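Local coordinates for protein 1-deoxy-D-xylulose 5-phosphate reductoisomerase (Moraxella catarrhalis, PDB 4ZQG) that catalyses the NAD(P)H-dependent rearrangement and reduction of 1-deoxy-D-xylulose 5-phosphate to 2-C-methyl-D-erythritol 4-phosphate, a step of the MEP pathway to isoprenoids, at residues S258-L263 / G307-L312; I237-L242 / H248-V253; I25-P30 / L48-E53; N31-H36 / E292-G297; N340-I345 / K400-K405. All blocks are in the same frame, centred on the assembly; numbering follows the deposited sequence.

Interaction 1. Residues S258-L263 / G307-L312; sequences SVVHSL and GSLKFL
Val260 meets the ring of Phe311 in a buried apolar contact, and its side chain can be traced atom by atom. At the root, Val260 CB lies 4.1 Å from Phe311 CZ. One branch, CG2, comes closer, with Val260 CG2 3.8 Å from Phe311 CZ; it approaches the ring at its edge and in its plane, not over a face. The same methyl reaches toward Leu309, at 4.3 Å between Val260 CG2 and Leu309 CD1. The other branch, CG1, stands anti to the backbone N (chi1 -179°), which leaves CG2 as the methyl turned to the opposite segment.

Leu309 spreads its two methyls over two partners: while CD1 looks to Val260, Leu309 CD2 sits 3.9 Å from Val259 CB, the side chains crossing at about a right angle. No hydrogen bond links the two segments directly. His255 does so through its imidazole, donating from ND1 to Lys310 O, accepting from Val260 N at NE2 and stacking on Phe311.

Strand 260-266 runs between strands 182-189 and 271-275, with helix 155-162 against His261 and Ser262, whereas strand 307-311 pairs antiparallel with a strand of the second subunit, placing this core beside the dimer interface.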
# COMPACT_ATOMS: atom_id res chain seq x y z
N SER A 258 13.38 -3.58 -7.91
CA SER A 258 13.49 -2.76 -6.70
C SER A 258 12.48 -1.60 -6.59
O SER A 258 12.74 -0.56 -5.95
CB SER A 258 14.95 -2.31 -6.46
OG SER A 258 15.72 -3.39 -5.98
N VAL A 259 11.32 -1.81 -7.20
CA VAL A 259 10.24 -0.84 -7.16
C VAL A 259 9.27 -1.11 -6.04
O VAL A 259 8.95 -0.22 -5.26
CB VAL A 259 9.55 -0.80 -8.51
CG1 VAL A 259 8.26 -0.02 -8.41
CG2 VAL A 259 10.51 -0.16 -9.51
N VAL A 260 8.80 -2.34 -5.96
CA VAL A 260 7.97 -2.76 -4.85
C VAL A 260 8.87 -3.10 -3.69
O VAL A 260 9.64 -4.05 -3.78
CB VAL A 260 7.07 -3.98 -5.19
CG1 VAL A 260 6.24 -4.32 -3.98
CG2 VAL A 260 6.13 -3.70 -6.37
N HIS A 261 8.74 -2.37 -2.58
CA HIS A 261 9.65 -2.54 -1.47
C HIS A 261 9.26 -3.49 -0.35
O HIS A 261 10.08 -3.82 0.48
CB HIS A 261 10.01 -1.17 -0.90
CG HIS A 261 10.67 -0.29 -1.92
ND1 HIS A 261 10.29 1.00 -2.16
CD2 HIS A 261 11.64 -0.57 -2.82
CE1 HIS A 261 11.02 1.50 -3.14
NE2 HIS A 261 11.85 0.56 -3.56
N SER A 262 8.02 -3.94 -0.33
CA SER A 262 7.56 -5.01 0.55
C SER A 262 6.06 -4.91 0.59
O SER A 262 5.50 -3.93 0.08
CB SER A 262 8.17 -4.98 1.96
OG SER A 262 9.37 -5.72 1.95
N LEU A 263 5.42 -5.94 1.16
CA LEU A 263 3.97 -5.96 1.26
C LEU A 263 3.48 -6.49 2.60
O LEU A 263 4.20 -7.20 3.32
CB LEU A 263 3.35 -6.76 0.10
CG LEU A 263 3.98 -6.61 -1.28
CD1 LEU A 263 5.07 -7.63 -1.48
CD2 LEU A 263 2.96 -6.79 -2.38
N GLY A 307 7.57 -0.50 -17.25
CA GLY A 307 7.78 -1.66 -18.07
C GLY A 307 7.08 -2.79 -17.37
O GLY A 307 5.87 -2.73 -17.19
N SER A 308 7.85 -3.79 -16.96
CA SER A 308 7.28 -4.94 -16.31
C SER A 308 8.03 -5.23 -15.02
O SER A 308 9.23 -5.38 -15.03
CB SER A 308 7.31 -6.13 -17.25
OG SER A 308 8.62 -6.64 -17.35
N LEU A 309 7.30 -5.31 -13.93
CA LEU A 309 7.82 -5.63 -12.63
C LEU A 309 7.75 -7.13 -12.45
O LEU A 309 6.69 -7.68 -12.55
CB LEU A 309 6.97 -4.97 -11.57
CG LEU A 309 6.82 -3.46 -11.68
CD1 LEU A 309 5.93 -2.92 -10.57
CD2 LEU A 309 8.17 -2.80 -11.62
N LYS A 310 8.88 -7.78 -12.19
CA LYS A 310 8.94 -9.24 -12.09
C LYS A 310 8.95 -9.71 -10.64
O LYS A 310 9.37 -8.99 -9.72
CB LYS A 310 10.14 -9.83 -12.84
CG LYS A 310 10.24 -9.41 -14.32
CD LYS A 310 11.45 -9.96 -15.11
N PHE A 311 8.42 -10.92 -10.46
CA PHE A 311 8.32 -11.57 -9.20
C PHE A 311 8.59 -13.03 -9.39
O PHE A 311 8.29 -13.59 -10.43
CB PHE A 311 6.95 -11.38 -8.60
CG PHE A 311 6.69 -9.98 -8.14
CD1 PHE A 311 6.90 -9.63 -6.83
CD2 PHE A 311 6.22 -9.02 -9.03
CE1 PHE A 311 6.67 -8.36 -6.40
CE2 PHE A 311 5.96 -7.74 -8.60
CZ PHE A 311 6.19 -7.41 -7.28
N LEU A 312 9.17 -13.65 -8.37
CA LEU A 312 9.92 -14.87 -8.54
C LEU A 312 10.13 -15.45 -7.15
O LEU A 312 10.38 -14.72 -6.21
CB LEU A 312 11.25 -14.50 -9.22
CG LEU A 312 12.03 -15.49 -10.08
CD1 LEU A 312 11.21 -16.06 -11.24
CD2 LEU A 312 13.27 -14.80 -10.62

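Interaction 2. Residues I237-L242 / H248-V253; sequences IEACHL and HQIQVV
Ile250, whose carbonyl O accepts a hydrogen bond from Arg326 NH2 of helix 320-331, sends its side chain the other way in kind, into a purely van der Waals contact with Ala239 and Cys240; no hydrogen bond crosses between the two segments. The contact itself depends on one atom, the terminal methyl of Ile250. Ile250 CD1 lies 3.5 Å from Ala239 CB, a close methyl-to-methyl approach. It also reaches the helix backbone, with Ile250 CD1 3.6 Å from Cys240 N, and the same Ile250 CD1 lies 3.9 Å from Cys240 SG. The torsions explain the reach: CG1 is anti to the carbonyl carbon, and the chain then runs on extended (chi2 169°), carrying CD1 away from the strand and onto the helix.

Ile250 has a further partner, since its side chain also rests on Leu187 of strand 182-189. On the helix side, Ala239 packs against His157.

Helix 230-243 carries the magnesium ligand Glu235, and Ala239 has its side chain about 10 Å from the metal. Through Ile250 the helix packs on strand 250-254, an outermost strand of the four-stranded mixed sheet within this chain. Such a helix laid against a mixed sheet is consistent with the dehydrogenase-like alpha/beta catalytic domain of this family, related to that of glyceraldehyde-3-phosphate dehydrogenase.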
# COMPACT_ATOMS: atom_id res chain seq x y z
N ILE A 237 15.12 -11.29 10.35
CA ILE A 237 15.19 -11.25 11.79
C ILE A 237 14.81 -9.88 12.33
O ILE A 237 14.09 -9.80 13.33
CB ILE A 237 16.56 -11.68 12.27
CG1 ILE A 237 16.77 -13.14 11.91
CG2 ILE A 237 16.69 -11.47 13.77
CD1 ILE A 237 18.22 -13.46 11.59
N GLU A 238 15.26 -8.81 11.67
CA GLU A 238 14.85 -7.43 12.01
C GLU A 238 13.34 -7.31 12.04
O GLU A 238 12.78 -6.76 13.00
CB GLU A 238 15.44 -6.39 11.01
CG GLU A 238 15.14 -4.89 11.30
CD GLU A 238 15.80 -3.87 10.32
OE1 GLU A 238 16.22 -2.76 10.77
OE2 GLU A 238 15.88 -4.14 9.09
N ALA A 239 12.67 -7.82 11.01
CA ALA A 239 11.22 -7.77 10.94
C ALA A 239 10.51 -8.48 12.10
O ALA A 239 9.54 -7.95 12.68
CB ALA A 239 10.75 -8.35 9.62
N CYS A 240 11.00 -9.66 12.46
CA CYS A 240 10.47 -10.35 13.62
C CYS A 240 10.45 -9.47 14.85
O CYS A 240 9.43 -9.36 15.50
CB CYS A 240 11.23 -11.65 13.90
SG CYS A 240 11.17 -12.95 12.63
N HIS A 241 11.56 -8.82 15.19
CA HIS A 241 11.57 -7.94 16.36
C HIS A 241 10.75 -6.71 16.16
O HIS A 241 10.07 -6.26 17.07
CB HIS A 241 12.97 -7.51 16.75
CG HIS A 241 13.85 -8.65 17.13
ND1 HIS A 241 13.73 -9.29 18.35
CD2 HIS A 241 14.81 -9.29 16.44
CE1 HIS A 241 14.59 -10.30 18.38
NE2 HIS A 241 15.26 -10.31 17.24
N LEU A 242 10.82 -6.10 14.99
CA LEU A 242 10.15 -4.82 14.83
C LEU A 242 8.66 -4.98 14.93
O LEU A 242 7.97 -4.16 15.54
CB LEU A 242 10.49 -4.20 13.47
CG LEU A 242 11.75 -3.34 13.35
CD1 LEU A 242 11.87 -2.91 11.90
CD2 LEU A 242 11.66 -2.16 14.29
N HIS A 248 7.86 -17.69 10.49
CA HIS A 248 6.87 -18.36 9.62
C HIS A 248 5.91 -17.33 9.03
O HIS A 248 5.54 -17.43 7.87
CB HIS A 248 6.13 -19.51 10.33
CG HIS A 248 5.31 -19.07 11.49
ND1 HIS A 248 3.98 -18.77 11.38
CD2 HIS A 248 5.65 -18.82 12.77
CE1 HIS A 248 3.52 -18.36 12.54
NE2 HIS A 248 4.51 -18.38 13.40
N GLN A 249 5.57 -16.31 9.81
CA GLN A 249 4.77 -15.19 9.35
C GLN A 249 5.43 -14.17 8.38
O GLN A 249 4.76 -13.22 7.95
CB GLN A 249 4.23 -14.45 10.56
CG GLN A 249 3.01 -15.14 11.13
CD GLN A 249 2.64 -14.61 12.49
OE1 GLN A 249 3.49 -14.62 13.43
NE2 GLN A 249 1.38 -14.13 12.63
N ILE A 250 6.70 -14.34 8.03
CA ILE A 250 7.36 -13.41 7.14
C ILE A 250 7.99 -14.16 6.01
O ILE A 250 8.87 -14.94 6.23
CB ILE A 250 8.47 -12.65 7.88
CG1 ILE A 250 7.88 -11.86 9.04
CG2 ILE A 250 9.19 -11.71 6.94
CD1 ILE A 250 8.93 -11.31 9.95
N GLN A 251 7.55 -13.91 4.79
CA GLN A 251 8.04 -14.63 3.63
C GLN A 251 8.79 -13.68 2.71
O GLN A 251 8.70 -12.48 2.88
CB GLN A 251 6.88 -15.30 2.90
CG GLN A 251 6.16 -16.34 3.76
CD GLN A 251 7.10 -17.35 4.42
OE1 GLN A 251 7.83 -18.06 3.74
NE2 GLN A 251 7.06 -17.42 5.75
N VAL A 252 9.52 -14.24 1.76
CA VAL A 252 10.39 -13.46 0.91
C VAL A 252 10.09 -13.76 -0.51
O VAL A 252 9.99 -14.93 -0.89
CB VAL A 252 11.86 -13.85 1.17
CG1 VAL A 252 12.80 -13.32 0.09
CG2 VAL A 252 12.27 -13.40 2.55
N VAL A 253 9.96 -12.69 -1.29
CA VAL A 253 9.79 -12.77 -2.72
C VAL A 253 10.93 -12.02 -3.43
O VAL A 253 11.27 -10.90 -3.06
CB VAL A 253 8.37 -12.24 -3.15
CG1 VAL A 253 8.15 -10.79 -2.75
CG2 VAL A 253 8.15 -12.41 -4.64

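Interaction 3. Residues I25-P30 / L48-E53; sequences IIRQHP and LALAME
Arg27 and Glu53 join two successive helical elements of the Rossmann fold, helix 17-26 with the turn that follows, and helix 44-54, which precede and follow strand 33-39. Arg27 stands in the type I turn from Ile26 to His29.

The electrostatic part is a side-on, two-nitrogen salt bridge. Arg27 NE gives a nearly straight bond (166°) to Glu53 OE2 over 2.8 Å, and Arg27 NH1 gives a second to Glu53 OE1 over 3.0 Å. Both oxygens are met on their syn sides, and the guanidinium and carboxylate planes lie only 17° apart, though both nitrogens sit somewhat out of the carboxylate plane. Two bonds of this kind restrict rotation about the end of either side chain. Extension of the Arg27 chain from CG to NE and of Glu53 beyond CG lets the groups bridge backbones whose nearest CA atoms, Arg27 CA and Glu53 CA, are 10.2 Å apart. Both residues are exposed, so solvent probably tempers the attraction.

The apolar part is slight. Leu50, buried and also packed on Leu38 of strand 33-39, borders the cation at its edge: Leu50 CD2 lies in the guanidinium plane, 4.0 Å from Arg27 NH1.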
# COMPACT_ATOMS: atom_id res chain seq x y z
N ILE A 25 18.32 15.52 3.15
CA ILE A 25 17.00 15.93 3.53
C ILE A 25 17.04 17.14 4.47
O ILE A 25 16.28 18.07 4.30
CB ILE A 25 16.25 14.77 4.19
CG1 ILE A 25 16.01 13.63 3.18
CG2 ILE A 25 14.92 15.24 4.77
CD1 ILE A 25 15.58 12.30 3.83
N ILE A 26 17.93 17.12 5.46
CA ILE A 26 18.08 18.26 6.36
C ILE A 26 18.33 19.58 5.59
O ILE A 26 17.76 20.63 5.92
CB ILE A 26 19.23 18.09 7.35
CG1 ILE A 26 19.12 16.81 8.18
CG2 ILE A 26 19.28 19.29 8.27
CD1 ILE A 26 17.78 16.63 8.80
N ARG A 27 19.15 19.52 4.54
CA ARG A 27 19.45 20.71 3.78
C ARG A 27 18.28 21.23 3.01
O ARG A 27 18.29 22.34 2.51
CB ARG A 27 20.56 20.44 2.79
CG ARG A 27 21.87 20.15 3.45
CD ARG A 27 22.97 19.91 2.44
NE ARG A 27 24.14 19.46 3.18
CZ ARG A 27 24.64 18.23 3.18
NH1 ARG A 27 25.69 17.99 3.94
NH2 ARG A 27 24.11 17.25 2.43
N GLN A 28 17.26 20.40 2.85
CA GLN A 28 16.08 20.84 2.15
C GLN A 28 15.07 21.41 3.12
O GLN A 28 14.11 22.07 2.70
CB GLN A 28 15.48 19.69 1.40
CG GLN A 28 16.37 19.14 0.31
CD GLN A 28 15.70 17.95 -0.32
OE1 GLN A 28 14.63 18.09 -0.98
NE2 GLN A 28 16.27 16.75 -0.09
N HIS A 29 15.31 21.18 4.42
CA HIS A 29 14.35 21.52 5.45
C HIS A 29 15.05 22.22 6.59
O HIS A 29 15.13 21.69 7.69
CB HIS A 29 13.67 20.24 5.93
CG HIS A 29 12.80 19.63 4.89
ND1 HIS A 29 11.60 20.18 4.52
CD2 HIS A 29 13.00 18.57 4.07
CE1 HIS A 29 11.09 19.48 3.53
NE2 HIS A 29 11.92 18.50 3.25
N PRO A 30 15.54 23.45 6.33
CA PRO A 30 16.51 24.09 7.24
C PRO A 30 15.90 24.40 8.58
O PRO A 30 16.51 24.10 9.59
CB PRO A 30 16.90 25.38 6.51
CG PRO A 30 16.31 25.28 5.13
CD PRO A 30 15.13 24.37 5.26
N LEU A 48 34.80 16.85 9.84
CA LEU A 48 35.09 18.24 9.98
C LEU A 48 34.25 19.11 9.06
O LEU A 48 33.64 20.09 9.54
CB LEU A 48 36.58 18.54 9.75
CG LEU A 48 36.98 20.00 10.07
CD1 LEU A 48 37.02 20.21 11.56
CD2 LEU A 48 38.30 20.39 9.46
N ALA A 49 34.25 18.81 7.75
CA ALA A 49 33.45 19.59 6.79
C ALA A 49 31.97 19.69 7.23
O ALA A 49 31.36 20.77 7.11
CB ALA A 49 33.56 19.01 5.40
N LEU A 50 31.42 18.59 7.74
CA LEU A 50 30.05 18.60 8.27
C LEU A 50 29.92 19.48 9.51
O LEU A 50 29.02 20.27 9.64
CB LEU A 50 29.55 17.16 8.59
CG LEU A 50 29.47 16.16 7.41
CD1 LEU A 50 28.89 14.83 7.85
CD2 LEU A 50 28.68 16.72 6.26
N ALA A 51 30.85 19.33 10.43
CA ALA A 51 30.95 20.22 11.57
C ALA A 51 30.85 21.70 11.16
O ALA A 51 30.00 22.44 11.67
CB ALA A 51 32.27 19.98 12.27
N MET A 52 31.68 22.11 10.21
CA MET A 52 31.67 23.50 9.75
C MET A 52 30.35 23.89 9.08
O MET A 52 29.90 25.04 9.17
CB MET A 52 32.79 23.74 8.75
CG MET A 52 34.16 23.31 9.24
SD MET A 52 35.31 23.48 7.90
CE MET A 52 36.88 23.43 8.77
N GLU A 53 29.74 22.94 8.40
CA GLU A 53 28.48 23.21 7.76
C GLU A 53 27.36 23.37 8.79
O GLU A 53 26.61 24.33 8.74
CB GLU A 53 28.13 22.11 6.76
CG GLU A 53 26.78 22.36 6.12
CD GLU A 53 26.41 21.40 5.05
OE1 GLU A 53 27.12 20.40 4.87
OE2 GLU A 53 25.37 21.67 4.41

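Interaction 4. Residues N31-H36 / E292-G297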
# COMPACT_ATOMS: atom_id res chain seq x y z
N ASN A 31 14.70 24.95 8.62
CA ASN A 31 14.15 25.39 9.90
C ASN A 31 13.12 24.46 10.47
O ASN A 31 12.11 24.89 11.02
CB ASN A 31 13.56 26.81 9.79
CG ASN A 31 14.61 27.88 9.56
OD1 ASN A 31 14.39 28.80 8.79
ND2 ASN A 31 15.78 27.76 10.21
N ARG A 32 13.38 23.17 10.32
CA ARG A 32 12.54 22.12 10.84
C ARG A 32 13.33 21.27 11.84
O ARG A 32 12.80 20.82 12.85
CB ARG A 32 12.06 21.28 9.63
CG ARG A 32 10.78 20.49 9.83
CD ARG A 32 10.19 20.05 8.50
NE ARG A 32 8.72 20.12 8.51
CZ ARG A 32 7.93 19.30 9.20
NH1 ARG A 32 8.43 18.31 9.94
NH2 ARG A 32 6.61 19.46 9.15
N TYR A 33 14.60 21.05 11.53
CA TYR A 33 15.47 20.16 12.25
C TYR A 33 16.69 20.93 12.69
O TYR A 33 17.15 21.78 11.98
CB TYR A 33 15.88 19.01 11.33
CG TYR A 33 14.67 18.25 10.82
CD1 TYR A 33 13.91 17.50 11.71
CD2 TYR A 33 14.27 18.30 9.50
CE1 TYR A 33 12.78 16.80 11.31
CE2 TYR A 33 13.13 17.61 9.07
CZ TYR A 33 12.39 16.86 9.99
OH TYR A 33 11.24 16.16 9.65
N ARG A 34 17.19 20.64 13.88
CA ARG A 34 18.42 21.19 14.42
C ARG A 34 19.41 20.04 14.60
O ARG A 34 19.08 19.06 15.25
CB ARG A 34 18.14 21.86 15.80
CG ARG A 34 19.39 22.27 16.57
CD ARG A 34 19.13 23.04 17.87
NE ARG A 34 18.93 22.15 19.02
CZ ARG A 34 19.90 21.49 19.65
NH1 ARG A 34 21.17 21.58 19.27
NH2 ARG A 34 19.57 20.71 20.68
N ILE A 35 20.62 20.15 14.06
CA ILE A 35 21.63 19.11 14.27
C ILE A 35 22.34 19.31 15.60
O ILE A 35 23.06 20.23 15.77
CB ILE A 35 22.71 19.11 13.20
CG1 ILE A 35 22.13 19.07 11.79
CG2 ILE A 35 23.65 17.95 13.44
CD1 ILE A 35 21.06 18.06 11.57
N HIS A 36 22.15 18.42 16.54
CA HIS A 36 22.84 18.52 17.79
C HIS A 36 24.13 17.73 17.74
O HIS A 36 25.09 18.13 18.39
CB HIS A 36 21.94 17.99 18.88
CG HIS A 36 22.58 17.96 20.22
ND1 HIS A 36 22.57 19.05 21.06
CD2 HIS A 36 23.21 16.97 20.88
CE1 HIS A 36 23.19 18.73 22.18
NE2 HIS A 36 23.56 17.46 22.11
N GLU A 292 3.74 13.28 10.21
CA GLU A 292 3.60 14.11 9.04
C GLU A 292 4.44 13.58 7.86
O GLU A 292 5.14 12.57 7.98
CB GLU A 292 4.00 15.52 9.37
CG GLU A 292 3.16 16.20 10.42
CD GLU A 292 3.51 17.68 10.50
OE1 GLU A 292 4.70 18.04 10.42
OE2 GLU A 292 2.59 18.50 10.62
N ARG A 293 4.34 14.27 6.73
CA ARG A 293 5.18 13.97 5.59
C ARG A 293 5.73 15.24 4.99
O ARG A 293 5.13 16.30 5.14
CB ARG A 293 4.40 13.21 4.52
CG ARG A 293 3.76 11.91 5.01
CD ARG A 293 3.83 10.88 3.93
NE ARG A 293 3.21 9.61 4.30
CZ ARG A 293 3.61 8.42 3.87
NH1 ARG A 293 4.66 8.28 3.06
NH2 ARG A 293 2.97 7.35 4.26
N ILE A 294 6.84 15.10 4.30
CA ILE A 294 7.61 16.22 3.76
C ILE A 294 8.25 15.80 2.45
O ILE A 294 8.48 14.61 2.24
CB ILE A 294 8.73 16.63 4.71
CG1 ILE A 294 9.60 15.42 5.05
CG2 ILE A 294 8.15 17.21 5.99
CD1 ILE A 294 10.87 15.73 5.76
N LYS A 295 8.53 16.75 1.58
CA LYS A 295 9.28 16.47 0.36
C LYS A 295 10.63 15.84 0.71
O LYS A 295 11.24 16.23 1.67
CB LYS A 295 9.48 17.73 -0.45
CG LYS A 295 8.20 18.18 -1.13
CD LYS A 295 8.28 19.55 -1.77
CE LYS A 295 7.39 19.67 -2.99
NZ LYS A 295 7.67 20.95 -3.71
N SER A 296 11.06 14.85 -0.06
CA SER A 296 12.30 14.15 0.21
C SER A 296 13.44 14.48 -0.79
O SER A 296 14.61 14.14 -0.54
CB SER A 296 12.03 12.69 0.08
OG SER A 296 11.60 12.47 -1.24
N GLY A 297 13.11 15.08 -1.92
CA GLY A 297 14.11 15.32 -2.95
C GLY A 297 14.40 14.13 -3.84
O GLY A 297 15.33 14.13 -4.59
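Arg32 and Glu292 supply the polar part of this contact, a salt bridge held by one nitrogen. Arg32 NH2 donates to Glu292 OE1 over 2.7 Å in a nearly straight line (167°). The acceptor lies practically in the guanidinium plane and is met on its syn side but from somewhat out of the carboxylate plane; the two planes are turned 42° apart, which suits a single bond better than a paired one. The second oxygen is used elsewhere: Glu292 OE2 is hydrogen-bonded to Ser179 OG of the second subunit, so the carboxylate links the cation with the neighbouring chain.

Van der Waals contacts come from Ile294, which sends its two branches to different partners. Its CG2 covers the centre of one guanidinium face, with Ile294 CG2 3.8 Å from Arg32 CZ. The other branch starts from CG1, placed between the backbone N and the carbonyl carbon (chi1 54°), and ends with Ile294 CD1 3.9 Å from Tyr33 OH. There the methyl borders the phenol at the ring edge, near its plane; the nearest ring carbon, Tyr33 CE2, is 4.4 Å from Ile294 CD1. Within its own segment, Arg32 CG lies over a face of the Tyr33 ring, 3.8 Å above the plane and offset toward the rim.

Strand 33-39 runs between strands 7-12 and 58-61 of the parallel Rossmann sheet. Tyr33 packs on Ile26 of helix 17-26, and both Tyr33 and Ile294 reach Ala289, so the segment 292-297 after helix 281-289 is joined by its side chains to the start of the strand.

Interaction 5. Residues N340-I345 / K400-K405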
# COMPACT_ATOMS: atom_id res chain seq x y z
N ASN A 340 25.00 -13.30 12.43
CA ASN A 340 25.39 -11.98 12.02
C ASN A 340 26.90 -11.73 12.09
O ASN A 340 27.51 -11.27 11.11
CB ASN A 340 24.72 -10.94 12.87
CG ASN A 340 25.18 -9.56 12.50
OD1 ASN A 340 25.13 -9.20 11.31
ND2 ASN A 340 25.73 -8.82 13.46
N THR A 341 27.48 -12.08 13.24
CA THR A 341 28.92 -12.02 13.43
C THR A 341 29.69 -12.96 12.52
O THR A 341 30.63 -12.53 11.88
CB THR A 341 29.32 -12.30 14.88
OG1 THR A 341 28.64 -11.37 15.74
CG2 THR A 341 30.78 -12.14 15.06
N ALA A 342 29.34 -14.22 12.42
CA ALA A 342 30.09 -15.06 11.50
C ALA A 342 30.10 -14.30 10.17
O ALA A 342 31.16 -14.09 9.61
CB ALA A 342 29.47 -16.43 11.36
N ASN A 343 28.94 -13.81 9.74
CA ASN A 343 28.80 -13.14 8.45
C ASN A 343 29.63 -11.85 8.37
O ASN A 343 30.29 -11.61 7.37
CB ASN A 343 27.30 -12.85 8.19
CG ASN A 343 27.04 -12.05 6.92
OD1 ASN A 343 27.08 -12.58 5.78
ND2 ASN A 343 26.77 -10.74 7.12
N GLU A 344 29.59 -11.03 9.43
CA GLU A 344 30.47 -9.84 9.56
C GLU A 344 31.94 -10.17 9.31
O GLU A 344 32.64 -9.35 8.74
CB GLU A 344 30.34 -9.16 10.94
CG GLU A 344 29.22 -8.13 11.00
CD GLU A 344 29.13 -7.32 12.30
OE1 GLU A 344 30.16 -7.05 12.94
OE2 GLU A 344 28.00 -6.92 12.67
N ILE A 345 32.37 -11.38 9.73
CA ILE A 345 33.73 -11.85 9.57
C ILE A 345 33.96 -12.38 8.17
O ILE A 345 35.00 -12.11 7.59
CB ILE A 345 34.14 -12.92 10.64
CG1 ILE A 345 34.34 -12.31 12.04
CG2 ILE A 345 35.40 -13.68 10.22
CD1 ILE A 345 35.33 -11.15 12.14
N LYS A 400 36.28 -14.97 17.03
CA LYS A 400 37.40 -15.93 17.10
C LYS A 400 37.16 -17.18 16.25
O LYS A 400 38.00 -17.56 15.44
CB LYS A 400 37.65 -16.33 18.56
CG LYS A 400 38.60 -17.52 18.76
CD LYS A 400 38.10 -18.52 19.80
CE LYS A 400 38.09 -17.92 21.20
NZ LYS A 400 37.33 -18.80 22.12
N ILE A 401 35.98 -17.81 16.40
CA ILE A 401 35.74 -19.14 15.83
C ILE A 401 35.53 -19.05 14.34
O ILE A 401 36.02 -19.90 13.58
CB ILE A 401 34.56 -19.84 16.50
CG1 ILE A 401 34.91 -20.12 17.95
CG2 ILE A 401 34.25 -21.14 15.82
CD1 ILE A 401 33.86 -20.86 18.71
N ALA A 402 34.80 -18.02 13.93
CA ALA A 402 34.63 -17.75 12.53
C ALA A 402 35.99 -17.48 11.87
O ALA A 402 36.29 -18.03 10.83
CB ALA A 402 33.69 -16.56 12.35
N THR A 403 36.82 -16.63 12.49
CA THR A 403 38.19 -16.43 12.00
C THR A 403 38.90 -17.76 11.84
O THR A 403 39.53 -18.00 10.82
CB THR A 403 39.04 -15.56 12.92
OG1 THR A 403 38.41 -14.29 13.11
CG2 THR A 403 40.40 -15.31 12.30
N ALA A 404 38.77 -18.63 12.84
CA ALA A 404 39.39 -19.95 12.79
C ALA A 404 38.84 -20.79 11.67
O ALA A 404 39.58 -21.48 11.01
CB ALA A 404 39.21 -20.69 14.11
N LYS A 405 37.52 -20.76 11.47
CA LYS A 405 36.89 -21.53 10.41
C LYS A 405 37.42 -21.10 9.07
O LYS A 405 37.61 -21.92 8.16
CB LYS A 405 35.38 -21.29 10.39
CG LYS A 405 34.58 -21.77 11.60
CD LYS A 405 34.94 -23.16 12.10
CE LYS A 405 33.97 -23.59 13.20
NZ LYS A 405 33.92 -25.07 13.35
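Ala402 packs into the groove between Ala342 and Ile345, and this forms the close part of the helix crossing. The CA atoms of Ala342 and Ala402 are 5.4 Å apart, the nearest CA pair across the segments. Ala402 CB is 4.0 Å from Ala342 CA and 4.3 Å from Ala342 CB, so one methyl faces the backbone of the other helix. Ile345 borders the same methyl, with Ile345 CG2 4.0 Å from Ala402 CB. Ile345 CB is equally near that methyl, and CG2, anti to the backbone nitrogen, continues toward Thr403. The short segment axes pass 9.0 Å apart at a crossing angle of -47°, and Cys367 of helix 359-368 touches both Ala342 and Ala402.

Toward the exposed side the contact thins. Ile345 CG2 is 4.0 Å from Thr403 N and 4.2 Å from Thr403 OG1. These are van der Waals distances; the Thr403 hydroxyl has its hydrogen-bond partner in its own helix, Arg399 O.

Helices 333-351 and 387-409 belong to the helical C-terminal region of this reductoisomerase. Around the apolar centre, a salt bridge from Glu344 OE1 to Arg399 NH2 and a hydrogen bond between Thr341 OG1 and Asp395 OD1 also join the two helices. With no hydrogen bond between the segments themselves, their contact rests on van der Waals packing of alanine and isoleucine side chains against each other and the backbone, while polar links at neighbouring positions probably help set the alignment.

Along the chain, interaction 3 closes before interactions 2, 1 and 5 open in that order, whereas interaction 4 joins residues 31-36 to 292-297 and so crosses both 3 and 1. Interaction 3 and the 31-36 half of interaction 4 lie in the helix-strand-helix run of the Rossmann domain; the two centres are about 11 Å apart, and His29 NE2 and Gln28 NE2 bond to the segment 292-297. Interactions 1 and 2, centred about 18 Å apart, meet through Phe311 and Val253 and reach the same mixed sheet. Interactions 1, 2 and 4 touch the second subunit. Interaction 5 lies in the C-terminal helices, about 39 Å from interaction 4 between centres, so the set spans nucleotide-binding, catalytic and helical parts.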